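Local structure of trimeric intracellular cation channel type 1B.2 (Caenorhabditis elegans, 5EIK) at residues K26-F31 and Q91-L96; D32-V37 and L124-L129; V37-S42 and L68-G73; L64-M69 and I100-V105. The protein conducts potassium ions across intracellular membranes as a homotrimeric channel, may balance charge during calcium release from intracellular stores, and binds the lipid phosphatidylinositol 4,5-bisphosphate. All coordinates share one frame; numbering follows the deposited sequence.

Contact 1: residues K26-F31 and Q91-L96; sequences KLYPYF and QHADIL. With DMU (decyl-beta-D-maltopyranoside), chain J; DMU (decyl-beta-D-maltopyranoside), chain K.
Tyr28 and Asp94 are where the backbones come nearest, yet their CA atoms stay 8.2 Å apart: the lead-in to transmembrane helix 30-47 passes the first turn of transmembrane helix 92-107, which begins after its N-cap residue Gln91. Tyr28 spans the gap. With CG anti to the backbone N (chi1 -177°), its ring reaches out until OH lies 4.0 Å from Ala93 CB. Asp94 OD1 meets CD1 of the ring at 4.0 Å, the carboxylate plane turned 53° from the ring. Pro29, after a cis peptide bond, lays its CB 3.6 Å above the centre of one face of that ring. The phenol OH lies 2.6 Å from O2 of one decyl maltoside, a possible hydrogen bond, and a water donates to Ala93 O (2.7 Å). A leucine at Tyr28 lacks the phenol oxygen and is likely to cost the sugar O2 and the water this polar neighbour. Lys26 grips a second maltoside twice, through N to O55 (2.9 Å, 164°) and through O from O49 (2.8 Å).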
# COMPACT_ATOMS: atom_id res chain seq x y z
N LYS A 26 25.08 -20.51 10.25
CA LYS A 26 24.60 -20.43 8.87
C LYS A 26 23.10 -20.72 8.91
O LYS A 26 22.68 -21.87 9.11
CB LYS A 26 25.32 -21.44 7.98
CG LYS A 26 24.92 -21.32 6.52
CD LYS A 26 25.27 -19.94 5.97
CE LYS A 26 24.25 -19.48 4.93
NZ LYS A 26 22.91 -19.22 5.54
N LEU A 27 22.30 -19.68 8.73
CA LEU A 27 20.84 -19.78 8.78
C LEU A 27 20.22 -20.71 7.75
O LEU A 27 19.27 -21.44 8.05
CB LEU A 27 20.24 -18.38 8.68
CG LEU A 27 20.74 -17.45 9.79
CD1 LEU A 27 20.04 -16.12 9.69
CD2 LEU A 27 20.48 -18.08 11.15
N TYR A 28 20.74 -20.68 6.53
CA TYR A 28 20.23 -21.55 5.48
C TYR A 28 20.82 -22.96 5.67
O TYR A 28 22.02 -23.12 5.90
CB TYR A 28 20.63 -21.00 4.11
CG TYR A 28 20.08 -21.80 2.95
CD1 TYR A 28 18.80 -21.57 2.46
CD2 TYR A 28 20.84 -22.81 2.36
CE1 TYR A 28 18.29 -22.32 1.40
CE2 TYR A 28 20.34 -23.56 1.31
CZ TYR A 28 19.07 -23.31 0.83
OH TYR A 28 18.58 -24.04 -0.23
N PRO A 29 19.98 -24.00 5.58
CA PRO A 29 18.55 -23.93 5.31
C PRO A 29 17.67 -24.24 6.53
O PRO A 29 16.46 -24.05 6.49
CB PRO A 29 18.37 -24.98 4.23
CG PRO A 29 19.24 -26.10 4.77
CD PRO A 29 20.49 -25.36 5.28
N TYR A 30 18.29 -24.69 7.61
CA TYR A 30 17.53 -25.06 8.80
C TYR A 30 16.88 -23.96 9.61
O TYR A 30 15.74 -24.12 10.07
CB TYR A 30 18.40 -25.94 9.70
CG TYR A 30 18.73 -27.25 9.03
CD1 TYR A 30 17.71 -28.14 8.67
CD2 TYR A 30 20.04 -27.59 8.70
CE1 TYR A 30 17.99 -29.32 7.99
CE2 TYR A 30 20.33 -28.77 8.02
CZ TYR A 30 19.30 -29.63 7.67
OH TYR A 30 19.57 -30.80 6.99
N PHE A 31 17.56 -22.85 9.82
CA PHE A 31 16.91 -21.81 10.58
C PHE A 31 15.84 -21.17 9.69
O PHE A 31 14.77 -20.80 10.17
CB PHE A 31 17.94 -20.79 11.07
CG PHE A 31 18.82 -21.32 12.18
CD1 PHE A 31 19.91 -22.14 11.89
CD2 PHE A 31 18.54 -21.01 13.51
CE1 PHE A 31 20.72 -22.63 12.92
CE2 PHE A 31 19.34 -21.50 14.55
CZ PHE A 31 20.43 -22.32 14.25
N GLN A 91 15.93 -14.36 -4.69
CA GLN A 91 16.74 -15.23 -3.85
C GLN A 91 16.16 -16.60 -4.14
O GLN A 91 15.42 -17.17 -3.33
CB GLN A 91 16.54 -14.88 -2.37
CG GLN A 91 16.74 -13.41 -2.04
CD GLN A 91 18.16 -12.94 -2.27
OE1 GLN A 91 19.11 -13.45 -1.67
NE2 GLN A 91 18.32 -11.95 -3.15
N HIS A 92 16.48 -17.12 -5.32
CA HIS A 92 15.99 -18.40 -5.79
C HIS A 92 16.04 -19.52 -4.77
O HIS A 92 15.03 -20.19 -4.53
CB HIS A 92 16.75 -18.80 -7.06
CG HIS A 92 16.64 -17.78 -8.16
ND1 HIS A 92 17.23 -16.53 -8.08
CD2 HIS A 92 15.97 -17.80 -9.33
CE1 HIS A 92 16.92 -15.83 -9.15
NE2 HIS A 92 16.16 -16.58 -9.93
N ALA A 93 17.19 -19.73 -4.16
CA ALA A 93 17.31 -20.78 -3.15
C ALA A 93 16.26 -20.59 -2.05
O ALA A 93 15.59 -21.55 -1.65
CB ALA A 93 18.73 -20.77 -2.54
N ASP A 94 16.12 -19.36 -1.56
CA ASP A 94 15.15 -19.06 -0.51
C ASP A 94 13.72 -19.35 -0.93
O ASP A 94 12.97 -20.01 -0.21
CB ASP A 94 15.23 -17.59 -0.08
CG ASP A 94 16.50 -17.26 0.66
OD1 ASP A 94 17.09 -18.18 1.27
OD2 ASP A 94 16.90 -16.08 0.64
N ILE A 95 13.35 -18.85 -2.11
CA ILE A 95 12.00 -19.06 -2.62
C ILE A 95 11.72 -20.53 -2.84
O ILE A 95 10.60 -21.00 -2.58
CB ILE A 95 11.78 -18.29 -3.93
CG1 ILE A 95 12.04 -16.81 -3.71
CG2 ILE A 95 10.36 -18.49 -4.43
CD1 ILE A 95 11.24 -16.22 -2.57
N LEU A 96 12.72 -21.27 -3.31
CA LEU A 96 12.52 -22.69 -3.53
C LEU A 96 12.29 -23.40 -2.20
O LEU A 96 11.32 -24.15 -2.05
CB LEU A 96 13.72 -23.32 -4.23
CG LEU A 96 13.51 -24.82 -4.46
CD1 LEU A 96 12.29 -25.07 -5.32
CD2 LEU A 96 14.72 -25.39 -5.12
C1 DMU J . 17.57 -27.66 -8.95
C2 DMU J . 17.61 -28.33 -7.57
C3 DMU J . 18.25 -27.38 -6.52
C4 DMU J . 17.59 -25.97 -6.58
O5 DMU J . 17.68 -25.41 -7.91
C6 DMU J . 16.91 -26.24 -8.83
O7 DMU J . 18.07 -27.95 -5.26
O16 DMU J . 16.87 -25.56 -10.12
C18 DMU J . 15.71 -25.98 -10.91
C19 DMU J . 14.43 -26.15 -10.07
C22 DMU J . 13.27 -25.45 -10.74
C25 DMU J . 11.99 -25.86 -10.04
C28 DMU J . 10.79 -25.44 -10.88
C31 DMU J . 9.60 -26.29 -10.47
C34 DMU J . 8.56 -25.38 -9.80
C37 DMU J . 7.22 -26.10 -9.76
C40 DMU J . 6.10 -25.07 -9.80
C43 DMU J . 5.15 -25.40 -10.95
O49 DMU J . 16.81 -28.51 -9.83
O55 DMU J . 18.41 -29.52 -7.66
C57 DMU J . 18.27 -25.00 -5.59
O61 DMU J . 17.40 -23.86 -5.40
C5 DMU J . 19.10 -29.26 -3.42
C7 DMU J . 18.80 -28.18 -2.38
C8 DMU J . 19.93 -27.05 -2.43
C9 DMU J . 20.06 -26.52 -3.80
O1 DMU J . 20.20 -27.53 -4.79
C10 DMU J . 19.23 -28.56 -4.82
O2 DMU J . 19.53 -26.11 -1.58
O3 DMU J . 18.01 -30.15 -3.50
O4 DMU J . 18.72 -28.67 -1.08
C11 DMU J . 21.23 -25.53 -3.86
O6 DMU J . 21.30 -24.94 -5.14
C1 DMU K . 24.12 -24.46 11.46
C2 DMU K . 25.65 -24.53 11.19
C3 DMU K . 26.43 -25.15 12.46
C4 DMU K . 25.70 -26.38 12.96
O5 DMU K . 24.35 -26.04 13.32
C6 DMU K . 23.61 -25.77 12.12
O7 DMU K . 27.90 -25.68 12.15
O16 DMU K . 22.22 -25.62 12.44
C18 DMU K . 21.64 -26.94 12.45
C19 DMU K . 20.15 -26.81 12.80
C22 DMU K . 19.70 -28.04 13.58
C25 DMU K . 18.84 -27.58 14.75
C28 DMU K . 18.46 -28.80 15.59
C31 DMU K . 17.36 -28.43 16.58
C34 DMU K . 15.99 -28.80 15.98
C37 DMU K . 14.97 -29.01 17.11
C40 DMU K . 13.59 -28.53 16.64
C43 DMU K . 12.84 -29.69 15.97
O49 DMU K . 23.45 -24.29 10.21
O55 DMU K . 26.10 -23.19 10.89
C57 DMU K . 26.43 -26.93 14.18
O61 DMU K . 25.92 -28.23 14.50
C5 DMU K . 29.96 -24.60 11.44
C7 DMU K . 30.95 -25.31 12.38
C8 DMU K . 31.11 -24.61 13.67
C9 DMU K . 29.73 -24.44 14.35
O1 DMU K . 28.84 -23.78 13.48
C10 DMU K . 28.63 -24.42 12.17
O2 DMU K . 31.92 -25.36 14.49
O3 DMU K . 29.75 -25.30 10.26
O4 DMU K . 32.25 -25.41 11.74
C11 DMU K . 29.83 -23.71 15.69
O6 DMU K . 28.56 -23.69 16.35
O HOH W 1 16.77 -24.01 -1.87

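Contact 2: residues D32-V37 and L124-L129; sequences DAAHYV and LGLSVL. With DMU (decyl-beta-D-maltopyranoside), chain K.
Val37 N donates to Ala33 O at 2.7 Å, a backbone bond within transmembrane helix 30-47, which crosses transmembrane helix 120-148. The helices cross steeply, at a signed angle of -118°, and their short segments come within 8.4 Å, axis to axis. The small Ala34 sits at the closest approach: its CA lies 5.1 Å from Leu126 CA, and its methyl settles between two residues of the other helix, 3.7 Å from Leu129 CB and 3.9 Å from Leu126 CD2. Leu126 divides its branches, CD2 lying over Ala34 while CD1 runs to Val37. Because Val37 CG1 is anti to the backbone N (chi1 174°), it extends to Leu126 CD1, and the side chains meet at about a right angle. No hydrogen bond links the segments; the side-chain contacts are apolar, and Ala34 CB also rests near Leu126 O. Asp32 OD1 is bonded to Gln133 NE2, and His35 packs on Lys130, which binds phosphatidylinositol 4,5-bisphosphate. On the other side of the crossing from the His35 ring, the decyl tail of a maltoside runs past Leu129 CD1 (4.1 Å from C25) to Gly125, whose missing side chain lets C40 come within 3.5 Å of CA.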
# COMPACT_ATOMS: atom_id res chain seq x y z
N ASP A 32 16.11 -21.09 8.39
CA ASP A 32 15.15 -20.53 7.44
C ASP A 32 13.90 -21.40 7.35
O ASP A 32 12.77 -20.89 7.42
CB ASP A 32 15.77 -20.39 6.05
CG ASP A 32 16.78 -19.25 5.96
OD1 ASP A 32 16.77 -18.38 6.85
OD2 ASP A 32 17.58 -19.22 5.01
N ALA A 33 14.10 -22.71 7.21
CA ALA A 33 13.00 -23.65 7.12
C ALA A 33 12.11 -23.57 8.37
O ALA A 33 10.88 -23.67 8.28
CB ALA A 33 13.54 -25.07 6.94
N ALA A 34 12.72 -23.37 9.53
CA ALA A 34 11.96 -23.27 10.77
C ALA A 34 11.01 -22.08 10.66
O ALA A 34 9.83 -22.17 11.02
CB ALA A 34 12.90 -23.08 11.97
N HIS A 35 11.53 -20.95 10.18
CA HIS A 35 10.72 -19.76 10.01
C HIS A 35 9.60 -20.03 8.98
O HIS A 35 8.44 -19.69 9.21
CB HIS A 35 11.61 -18.59 9.56
CG HIS A 35 10.84 -17.40 9.08
ND1 HIS A 35 10.03 -16.65 9.90
CD2 HIS A 35 10.73 -16.85 7.84
CE1 HIS A 35 9.45 -15.69 9.20
NE2 HIS A 35 9.86 -15.79 7.95
N TYR A 36 9.94 -20.64 7.85
CA TYR A 36 8.94 -20.94 6.83
C TYR A 36 7.84 -21.85 7.38
O TYR A 36 6.66 -21.60 7.15
CB TYR A 36 9.56 -21.62 5.60
CG TYR A 36 10.63 -20.81 4.93
CD1 TYR A 36 10.53 -19.42 4.83
CD2 TYR A 36 11.75 -21.43 4.39
CE1 TYR A 36 11.54 -18.67 4.22
CE2 TYR A 36 12.76 -20.70 3.78
CZ TYR A 36 12.65 -19.32 3.70
OH TYR A 36 13.66 -18.62 3.11
N VAL A 37 8.25 -22.90 8.10
CA VAL A 37 7.29 -23.83 8.69
C VAL A 37 6.33 -23.11 9.61
O VAL A 37 5.12 -23.25 9.48
CB VAL A 37 7.99 -24.96 9.48
CG1 VAL A 37 6.95 -25.82 10.19
CG2 VAL A 37 8.79 -25.84 8.53
N LEU A 124 8.18 -25.99 19.68
CA LEU A 124 9.02 -25.23 20.60
C LEU A 124 10.45 -25.13 20.06
O LEU A 124 11.09 -24.08 20.17
CB LEU A 124 9.01 -25.91 21.96
CG LEU A 124 9.51 -25.09 23.15
CD1 LEU A 124 8.56 -25.29 24.32
CD2 LEU A 124 10.93 -25.51 23.51
N GLY A 125 10.94 -26.21 19.48
CA GLY A 125 12.28 -26.20 18.92
C GLY A 125 12.34 -25.27 17.72
O GLY A 125 13.31 -24.54 17.54
N LEU A 126 11.29 -25.30 16.91
CA LEU A 126 11.24 -24.45 15.73
C LEU A 126 11.22 -22.98 16.13
O LEU A 126 11.88 -22.15 15.51
CB LEU A 126 10.00 -24.78 14.90
CG LEU A 126 9.99 -26.20 14.33
CD1 LEU A 126 8.61 -26.51 13.77
CD2 LEU A 126 11.06 -26.33 13.25
N SER A 127 10.47 -22.67 17.18
CA SER A 127 10.36 -21.31 17.66
C SER A 127 11.71 -20.75 18.08
O SER A 127 11.99 -19.57 17.86
CB SER A 127 9.39 -21.25 18.84
OG SER A 127 8.09 -21.61 18.42
N VAL A 128 12.54 -21.59 18.68
CA VAL A 128 13.86 -21.15 19.11
C VAL A 128 14.68 -20.78 17.88
O VAL A 128 15.25 -19.69 17.83
CB VAL A 128 14.59 -22.25 19.92
CG1 VAL A 128 16.02 -21.85 20.20
CG2 VAL A 128 13.86 -22.47 21.24
N LEU A 129 14.71 -21.67 16.90
CA LEU A 129 15.46 -21.41 15.68
C LEU A 129 14.94 -20.14 14.99
O LEU A 129 15.73 -19.34 14.47
CB LEU A 129 15.36 -22.58 14.71
CG LEU A 129 15.84 -23.95 15.21
CD1 LEU A 129 15.78 -24.95 14.07
CD2 LEU A 129 17.25 -23.86 15.76
C1 DMU K . 24.12 -24.46 11.46
C2 DMU K . 25.65 -24.53 11.19
C3 DMU K . 26.43 -25.15 12.46
C4 DMU K . 25.70 -26.38 12.96
O5 DMU K . 24.35 -26.04 13.32
C6 DMU K . 23.61 -25.77 12.12
O7 DMU K . 27.90 -25.68 12.15
O16 DMU K . 22.22 -25.62 12.44
C18 DMU K . 21.64 -26.94 12.45
C19 DMU K . 20.15 -26.81 12.80
C22 DMU K . 19.70 -28.04 13.58
C25 DMU K . 18.84 -27.58 14.75
C28 DMU K . 18.46 -28.80 15.59
C31 DMU K . 17.36 -28.43 16.58
C34 DMU K . 15.99 -28.80 15.98
C37 DMU K . 14.97 -29.01 17.11
C40 DMU K . 13.59 -28.53 16.64
C43 DMU K . 12.84 -29.69 15.97
O49 DMU K . 23.45 -24.29 10.21
O55 DMU K . 26.10 -23.19 10.89
C57 DMU K . 26.43 -26.93 14.18
O61 DMU K . 25.92 -28.23 14.50
C5 DMU K . 29.96 -24.60 11.44
C7 DMU K . 30.95 -25.31 12.38
C8 DMU K . 31.11 -24.61 13.67
C9 DMU K . 29.73 -24.44 14.35
O1 DMU K . 28.84 -23.78 13.48
C10 DMU K . 28.63 -24.42 12.17
O2 DMU K . 31.92 -25.36 14.49
O3 DMU K . 29.75 -25.30 10.26
O4 DMU K . 32.25 -25.41 11.74
C11 DMU K . 29.83 -23.71 15.69
O6 DMU K . 28.56 -23.69 16.35

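Contact 3: residues V37-S42 and L68-G73; sequences VLTCLS and LMSFAG
Thr39 points its methyl, not its hydroxyl, at the other segment. CG2 is anti to the backbone N and enters the angle between Met69 and Ser70, close against Met69 CB at 3.4 Å, tighter than an ordinary carbon contact, and 3.5 Å from Ser70 N. The Thr39 and Met69 side chains run obliquely to one another; Met69 then bends at chi2 (-63°) and chi3 (-72°), leaving its CB to do the touching. Ser70 OG comes alongside the same methyl at 3.5 Å. Both hydroxyls turn back along their own helices, Thr39 OG1 to His35 O and Ser70 OG to Cys66 O, so neither bonds across the segments, and the methyl packs against carbon and polar atoms alike. Here the first transmembrane helix meets the second at its discontinuity: helix 59-70 ends, Phe71 leaves helical geometry (phi -122°) and stands at the N-cap of helix 72-81. The CA atoms of Thr39 and Ser70 are 5.9 Å apart. The Met69 side chain also touches Glu174 of helix 167-177, part of the other discontinuous transmembrane segment.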
# COMPACT_ATOMS: atom_id res chain seq x y z
N VAL A 37 8.25 -22.90 8.10
CA VAL A 37 7.29 -23.83 8.69
C VAL A 37 6.33 -23.11 9.61
O VAL A 37 5.12 -23.25 9.48
CB VAL A 37 7.99 -24.96 9.48
CG1 VAL A 37 6.95 -25.82 10.19
CG2 VAL A 37 8.79 -25.84 8.53
N LEU A 38 6.86 -22.33 10.54
CA LEU A 38 6.00 -21.60 11.47
C LEU A 38 5.11 -20.59 10.72
O LEU A 38 3.93 -20.42 11.05
CB LEU A 38 6.84 -20.90 12.54
CG LEU A 38 7.49 -21.87 13.55
CD1 LEU A 38 8.42 -21.13 14.52
CD2 LEU A 38 6.40 -22.58 14.32
N THR A 39 5.66 -19.93 9.71
CA THR A 39 4.88 -18.97 8.95
C THR A 39 3.71 -19.69 8.25
O THR A 39 2.57 -19.20 8.26
CB THR A 39 5.76 -18.26 7.87
OG1 THR A 39 6.78 -17.49 8.52
CG2 THR A 39 4.91 -17.34 7.00
N CYS A 40 3.98 -20.84 7.65
CA CYS A 40 2.92 -21.59 6.96
C CYS A 40 1.85 -22.10 7.91
O CYS A 40 0.67 -22.10 7.59
CB CYS A 40 3.51 -22.76 6.18
SG CYS A 40 4.40 -22.28 4.70
N LEU A 41 2.28 -22.55 9.09
CA LEU A 41 1.35 -23.03 10.08
C LEU A 41 0.42 -21.88 10.46
O LEU A 41 -0.77 -22.08 10.67
CB LEU A 41 2.10 -23.52 11.33
CG LEU A 41 3.02 -24.72 11.10
CD1 LEU A 41 3.73 -25.09 12.39
CD2 LEU A 41 2.19 -25.88 10.57
N SER A 42 0.98 -20.68 10.53
CA SER A 42 0.19 -19.51 10.88
C SER A 42 -0.85 -19.22 9.80
O SER A 42 -2.03 -19.00 10.09
CB SER A 42 1.12 -18.30 11.08
OG SER A 42 0.38 -17.16 11.48
N LEU A 68 4.29 -14.41 0.77
CA LEU A 68 4.23 -13.03 1.23
C LEU A 68 4.55 -12.93 2.71
O LEU A 68 5.25 -12.01 3.14
CB LEU A 68 2.86 -12.40 0.96
CG LEU A 68 2.51 -12.15 -0.51
CD1 LEU A 68 1.39 -11.14 -0.59
CD2 LEU A 68 3.74 -11.63 -1.25
N MET A 69 4.02 -13.87 3.49
CA MET A 69 4.26 -13.87 4.92
C MET A 69 5.67 -14.36 5.24
O MET A 69 6.31 -13.86 6.16
CB MET A 69 3.23 -14.77 5.61
CG MET A 69 1.84 -14.18 5.67
SD MET A 69 1.80 -12.66 6.65
CE MET A 69 2.01 -13.34 8.28
N SER A 70 6.16 -15.32 4.47
CA SER A 70 7.48 -15.87 4.71
C SER A 70 8.57 -14.85 4.51
O SER A 70 9.62 -14.94 5.14
CB SER A 70 7.72 -17.07 3.80
OG SER A 70 6.98 -18.20 4.26
N PHE A 71 8.33 -13.88 3.64
CA PHE A 71 9.33 -12.86 3.35
C PHE A 71 8.83 -11.45 3.62
O PHE A 71 9.33 -10.47 3.07
CB PHE A 71 9.77 -12.99 1.89
CG PHE A 71 10.44 -14.29 1.58
CD1 PHE A 71 11.75 -14.53 1.99
CD2 PHE A 71 9.74 -15.31 0.93
CE1 PHE A 71 12.35 -15.77 1.77
CE2 PHE A 71 10.34 -16.55 0.71
CZ PHE A 71 11.64 -16.79 1.12
N ALA A 72 7.83 -11.36 4.50
CA ALA A 72 7.21 -10.09 4.85
C ALA A 72 8.21 -8.99 5.20
O ALA A 72 8.13 -7.88 4.67
CB ALA A 72 6.25 -10.29 6.01
N GLY A 73 9.15 -9.30 6.09
CA GLY A 73 10.15 -8.34 6.50
C GLY A 73 10.93 -7.74 5.35
O GLY A 73 11.23 -6.55 5.35

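Contact 4: residues L64-M69 and I100-V105; sequences LSCMLM and IVWYLV. With CPL (1-palmitoyl-2-linoleoyl-sn-glycero-3-phosphocholine), chain C.
Cys66 carries SG anti to its carbonyl carbon (chi1 -73°), while Trp102 swings CG away from its own backbone N (chi1 160°), and the two torsions bring thiol and indole together between transmembrane helices 59-70 and 92-107. SG lies 3.4 Å from Trp102 CD1 and 4.5 Å from the centroid of the five-membered ring. At 71° off the ring normal, this is an oblique sulfur-aromatic contact. The CB of Cys66 adds to it, 3.7 Å from the same CD1. Met67 bends its chain to bring CE within 4.2 Å of Trp102 CB, so the tryptophan is met at its ring and at its root. Next to it in sequence, Tyr103 faces a bound phosphatidylcholine: the ester oxygen O2 sits 3.4 Å above one face of the ring, toward the rim, and glycerol C3 packs 3.7 Å from CD1. An alanine here has no ring, which would probably leave the glycerol and its ester without the flat surface they rest on. Trp102 meets Trp63 and Tyr107 edge to face; Cys66 also touches Cys40 and Val43 of helix 30-47, and Leu68 leans on helix 167-177.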
# COMPACT_ATOMS: atom_id res chain seq x y z
N LEU A 64 0.94 -18.10 -2.65
CA LEU A 64 1.24 -16.68 -2.57
C LEU A 64 1.09 -16.14 -1.15
O LEU A 64 1.94 -15.40 -0.67
CB LEU A 64 0.32 -15.89 -3.51
CG LEU A 64 0.56 -14.38 -3.48
CD1 LEU A 64 1.98 -14.10 -3.93
CD2 LEU A 64 -0.43 -13.67 -4.36
N SER A 65 -0.00 -16.51 -0.49
CA SER A 65 -0.23 -16.07 0.87
C SER A 65 0.95 -16.46 1.76
O SER A 65 1.36 -15.69 2.62
CB SER A 65 -1.51 -16.70 1.43
OG SER A 65 -2.63 -16.32 0.65
N CYS A 66 1.50 -17.65 1.55
CA CYS A 66 2.62 -18.08 2.37
C CYS A 66 3.94 -17.42 2.01
O CYS A 66 4.76 -17.12 2.88
CB CYS A 66 2.75 -19.61 2.31
SG CYS A 66 1.46 -20.47 3.25
N MET A 67 4.17 -17.18 0.73
CA MET A 67 5.41 -16.54 0.33
C MET A 67 5.43 -15.10 0.86
O MET A 67 6.45 -14.62 1.35
CB MET A 67 5.57 -16.54 -1.19
CG MET A 67 5.76 -17.92 -1.79
SD MET A 67 7.21 -18.84 -1.15
CE MET A 67 6.45 -19.82 0.19
N LEU A 68 4.29 -14.41 0.77
CA LEU A 68 4.23 -13.03 1.23
C LEU A 68 4.55 -12.93 2.71
O LEU A 68 5.25 -12.01 3.14
CB LEU A 68 2.86 -12.40 0.96
CG LEU A 68 2.51 -12.15 -0.51
CD1 LEU A 68 1.39 -11.14 -0.59
CD2 LEU A 68 3.74 -11.63 -1.25
N MET A 69 4.02 -13.87 3.49
CA MET A 69 4.26 -13.87 4.92
C MET A 69 5.67 -14.36 5.24
O MET A 69 6.31 -13.86 6.16
CB MET A 69 3.23 -14.77 5.61
CG MET A 69 1.84 -14.18 5.67
SD MET A 69 1.80 -12.66 6.65
CE MET A 69 2.01 -13.34 8.28
N ILE A 100 8.88 -25.32 -1.02
CA ILE A 100 8.91 -26.73 -0.65
C ILE A 100 8.28 -26.92 0.72
O ILE A 100 7.46 -27.82 0.93
CB ILE A 100 10.34 -27.28 -0.66
CG1 ILE A 100 10.83 -27.38 -2.11
CG2 ILE A 100 10.39 -28.64 0.01
CD1 ILE A 100 12.30 -27.74 -2.23
N VAL A 101 8.65 -26.07 1.67
CA VAL A 101 8.08 -26.15 3.00
C VAL A 101 6.57 -25.96 2.91
O VAL A 101 5.81 -26.73 3.50
CB VAL A 101 8.67 -25.07 3.94
CG1 VAL A 101 7.82 -24.93 5.20
CG2 VAL A 101 10.11 -25.44 4.32
N TRP A 102 6.14 -24.95 2.16
CA TRP A 102 4.72 -24.67 1.98
C TRP A 102 4.00 -25.90 1.40
O TRP A 102 2.92 -26.27 1.85
CB TRP A 102 4.50 -23.47 1.06
CG TRP A 102 3.13 -23.43 0.46
CD1 TRP A 102 1.97 -23.03 1.07
CD2 TRP A 102 2.75 -23.92 -0.84
NE1 TRP A 102 0.89 -23.24 0.24
CE2 TRP A 102 1.34 -23.78 -0.94
CE3 TRP A 102 3.47 -24.45 -1.92
CZ2 TRP A 102 0.63 -24.17 -2.08
CZ3 TRP A 102 2.76 -24.84 -3.06
CH2 TRP A 102 1.35 -24.69 -3.13
N TYR A 103 4.61 -26.51 0.39
CA TYR A 103 4.02 -27.70 -0.22
C TYR A 103 3.88 -28.82 0.80
O TYR A 103 2.84 -29.48 0.87
CB TYR A 103 4.88 -28.20 -1.37
CG TYR A 103 4.31 -29.45 -2.00
CD1 TYR A 103 3.23 -29.37 -2.87
CD2 TYR A 103 4.80 -30.71 -1.67
CE1 TYR A 103 2.65 -30.52 -3.40
CE2 TYR A 103 4.23 -31.86 -2.19
CZ TYR A 103 3.16 -31.76 -3.05
OH TYR A 103 2.59 -32.90 -3.58
N LEU A 104 4.92 -29.02 1.59
CA LEU A 104 4.91 -30.06 2.61
C LEU A 104 3.91 -29.78 3.73
O LEU A 104 3.24 -30.69 4.20
CB LEU A 104 6.31 -30.23 3.20
CG LEU A 104 7.40 -30.75 2.26
CD1 LEU A 104 8.72 -30.84 3.01
CD2 LEU A 104 7.02 -32.13 1.74
N VAL A 105 3.81 -28.52 4.16
CA VAL A 105 2.88 -28.18 5.23
C VAL A 105 1.42 -28.37 4.84
O VAL A 105 0.61 -28.83 5.63
CB VAL A 105 3.12 -26.73 5.72
CG1 VAL A 105 1.99 -26.30 6.63
CG2 VAL A 105 4.44 -26.65 6.48
C1 CPL C . 4.24 -29.74 -7.53
C2 CPL C . 5.42 -30.19 -6.56
C3 CPL C . 5.76 -29.09 -5.50
C4 CPL C . 0.46 -28.67 -5.88
C5 CPL C . -0.98 -28.94 -6.34
C6 CPL C . -1.74 -30.50 -4.34
C7 CPL C . -3.27 -28.79 -5.43
C8 CPL C . -2.43 -30.34 -6.16
C11 CPL C . 7.61 -27.30 -5.57
C12 CPL C . 8.92 -26.99 -6.33
C13 CPL C . 9.64 -28.23 -6.94
C14 CPL C . 11.07 -28.47 -6.40
C15 CPL C . 11.98 -29.33 -7.31
C16 CPL C . 13.50 -28.99 -7.12
C17 CPL C . 14.04 -29.18 -5.70
C18 CPL C . 14.87 -30.52 -5.50
C19 CPL C . 14.59 -31.34 -4.17
C20 CPL C . 15.62 -31.25 -3.00
C21 CPL C . 15.25 -30.29 -1.85
C22 CPL C . 14.51 -31.01 -0.71
C23 CPL C . 14.84 -30.58 0.70
C24 CPL C . 13.66 -30.71 1.70
C25 CPL C . 13.61 -29.52 2.68
C26 CPL C . 12.56 -29.75 3.74
C31 CPL C . 5.83 -32.76 -5.91
C32 CPL C . 7.36 -32.67 -6.02
C33 CPL C . 8.08 -33.87 -5.31
C34 CPL C . 9.04 -34.62 -6.24
C35 CPL C . 10.54 -34.35 -5.95
C36 CPL C . 11.36 -34.15 -7.26
C37 CPL C . 12.82 -34.57 -7.16
C38 CPL C . 13.29 -35.38 -8.34
C39 CPL C . 14.10 -36.60 -7.82
C40 CPL C . 13.94 -37.88 -8.23
C41 CPL C . 13.78 -38.32 -9.69
C42 CPL C . 15.18 -38.45 -10.31
C43 CPL C . 15.57 -37.72 -11.40
C44 CPL C . 15.90 -36.24 -11.32
C45 CPL C . 14.98 -35.34 -12.15
N CPL C . -1.92 -29.33 -5.24
O2 CPL C . 5.03 -31.49 -5.94
O3 CPL C . 6.56 -28.14 -6.27
O11 CPL C . 7.42 -26.85 -4.39
O31 CPL C . 5.28 -33.88 -5.79
O1P CPL C . 2.89 -26.93 -8.14
O2P CPL C . 1.40 -28.90 -8.62
O3P CPL C . 3.15 -29.09 -6.73
O4P CPL C . 1.10 -27.53 -6.50
P CPL C . 2.14 -28.13 -7.54

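Helix 30-47 with its lead-in serves contacts 1, 2 and 3: the lead-in meets helix 92-107, the helix itself 120-148 and 59-70; contact 4 joins two of these partners. Contacts 3 and 4 are nearest, their centres about 7 Å apart, and meet where Cys40 SG lies 3.7 Å from Cys66 SG. Contacts 2 and 3 share Val37 and are linked by a probable hydrogen bond from His35 NE2 to Ser70 O (2.9 Å). The contacts lie near two lipid sites. Leu96 of contact 1 and Ile100 and Tyr103 of contact 4 line the phosphatidylcholine pocket, whereas Ala34 and Thr39 each come within about 5 Å, side chain to side chain, of the phosphoinositide-binding Lys130.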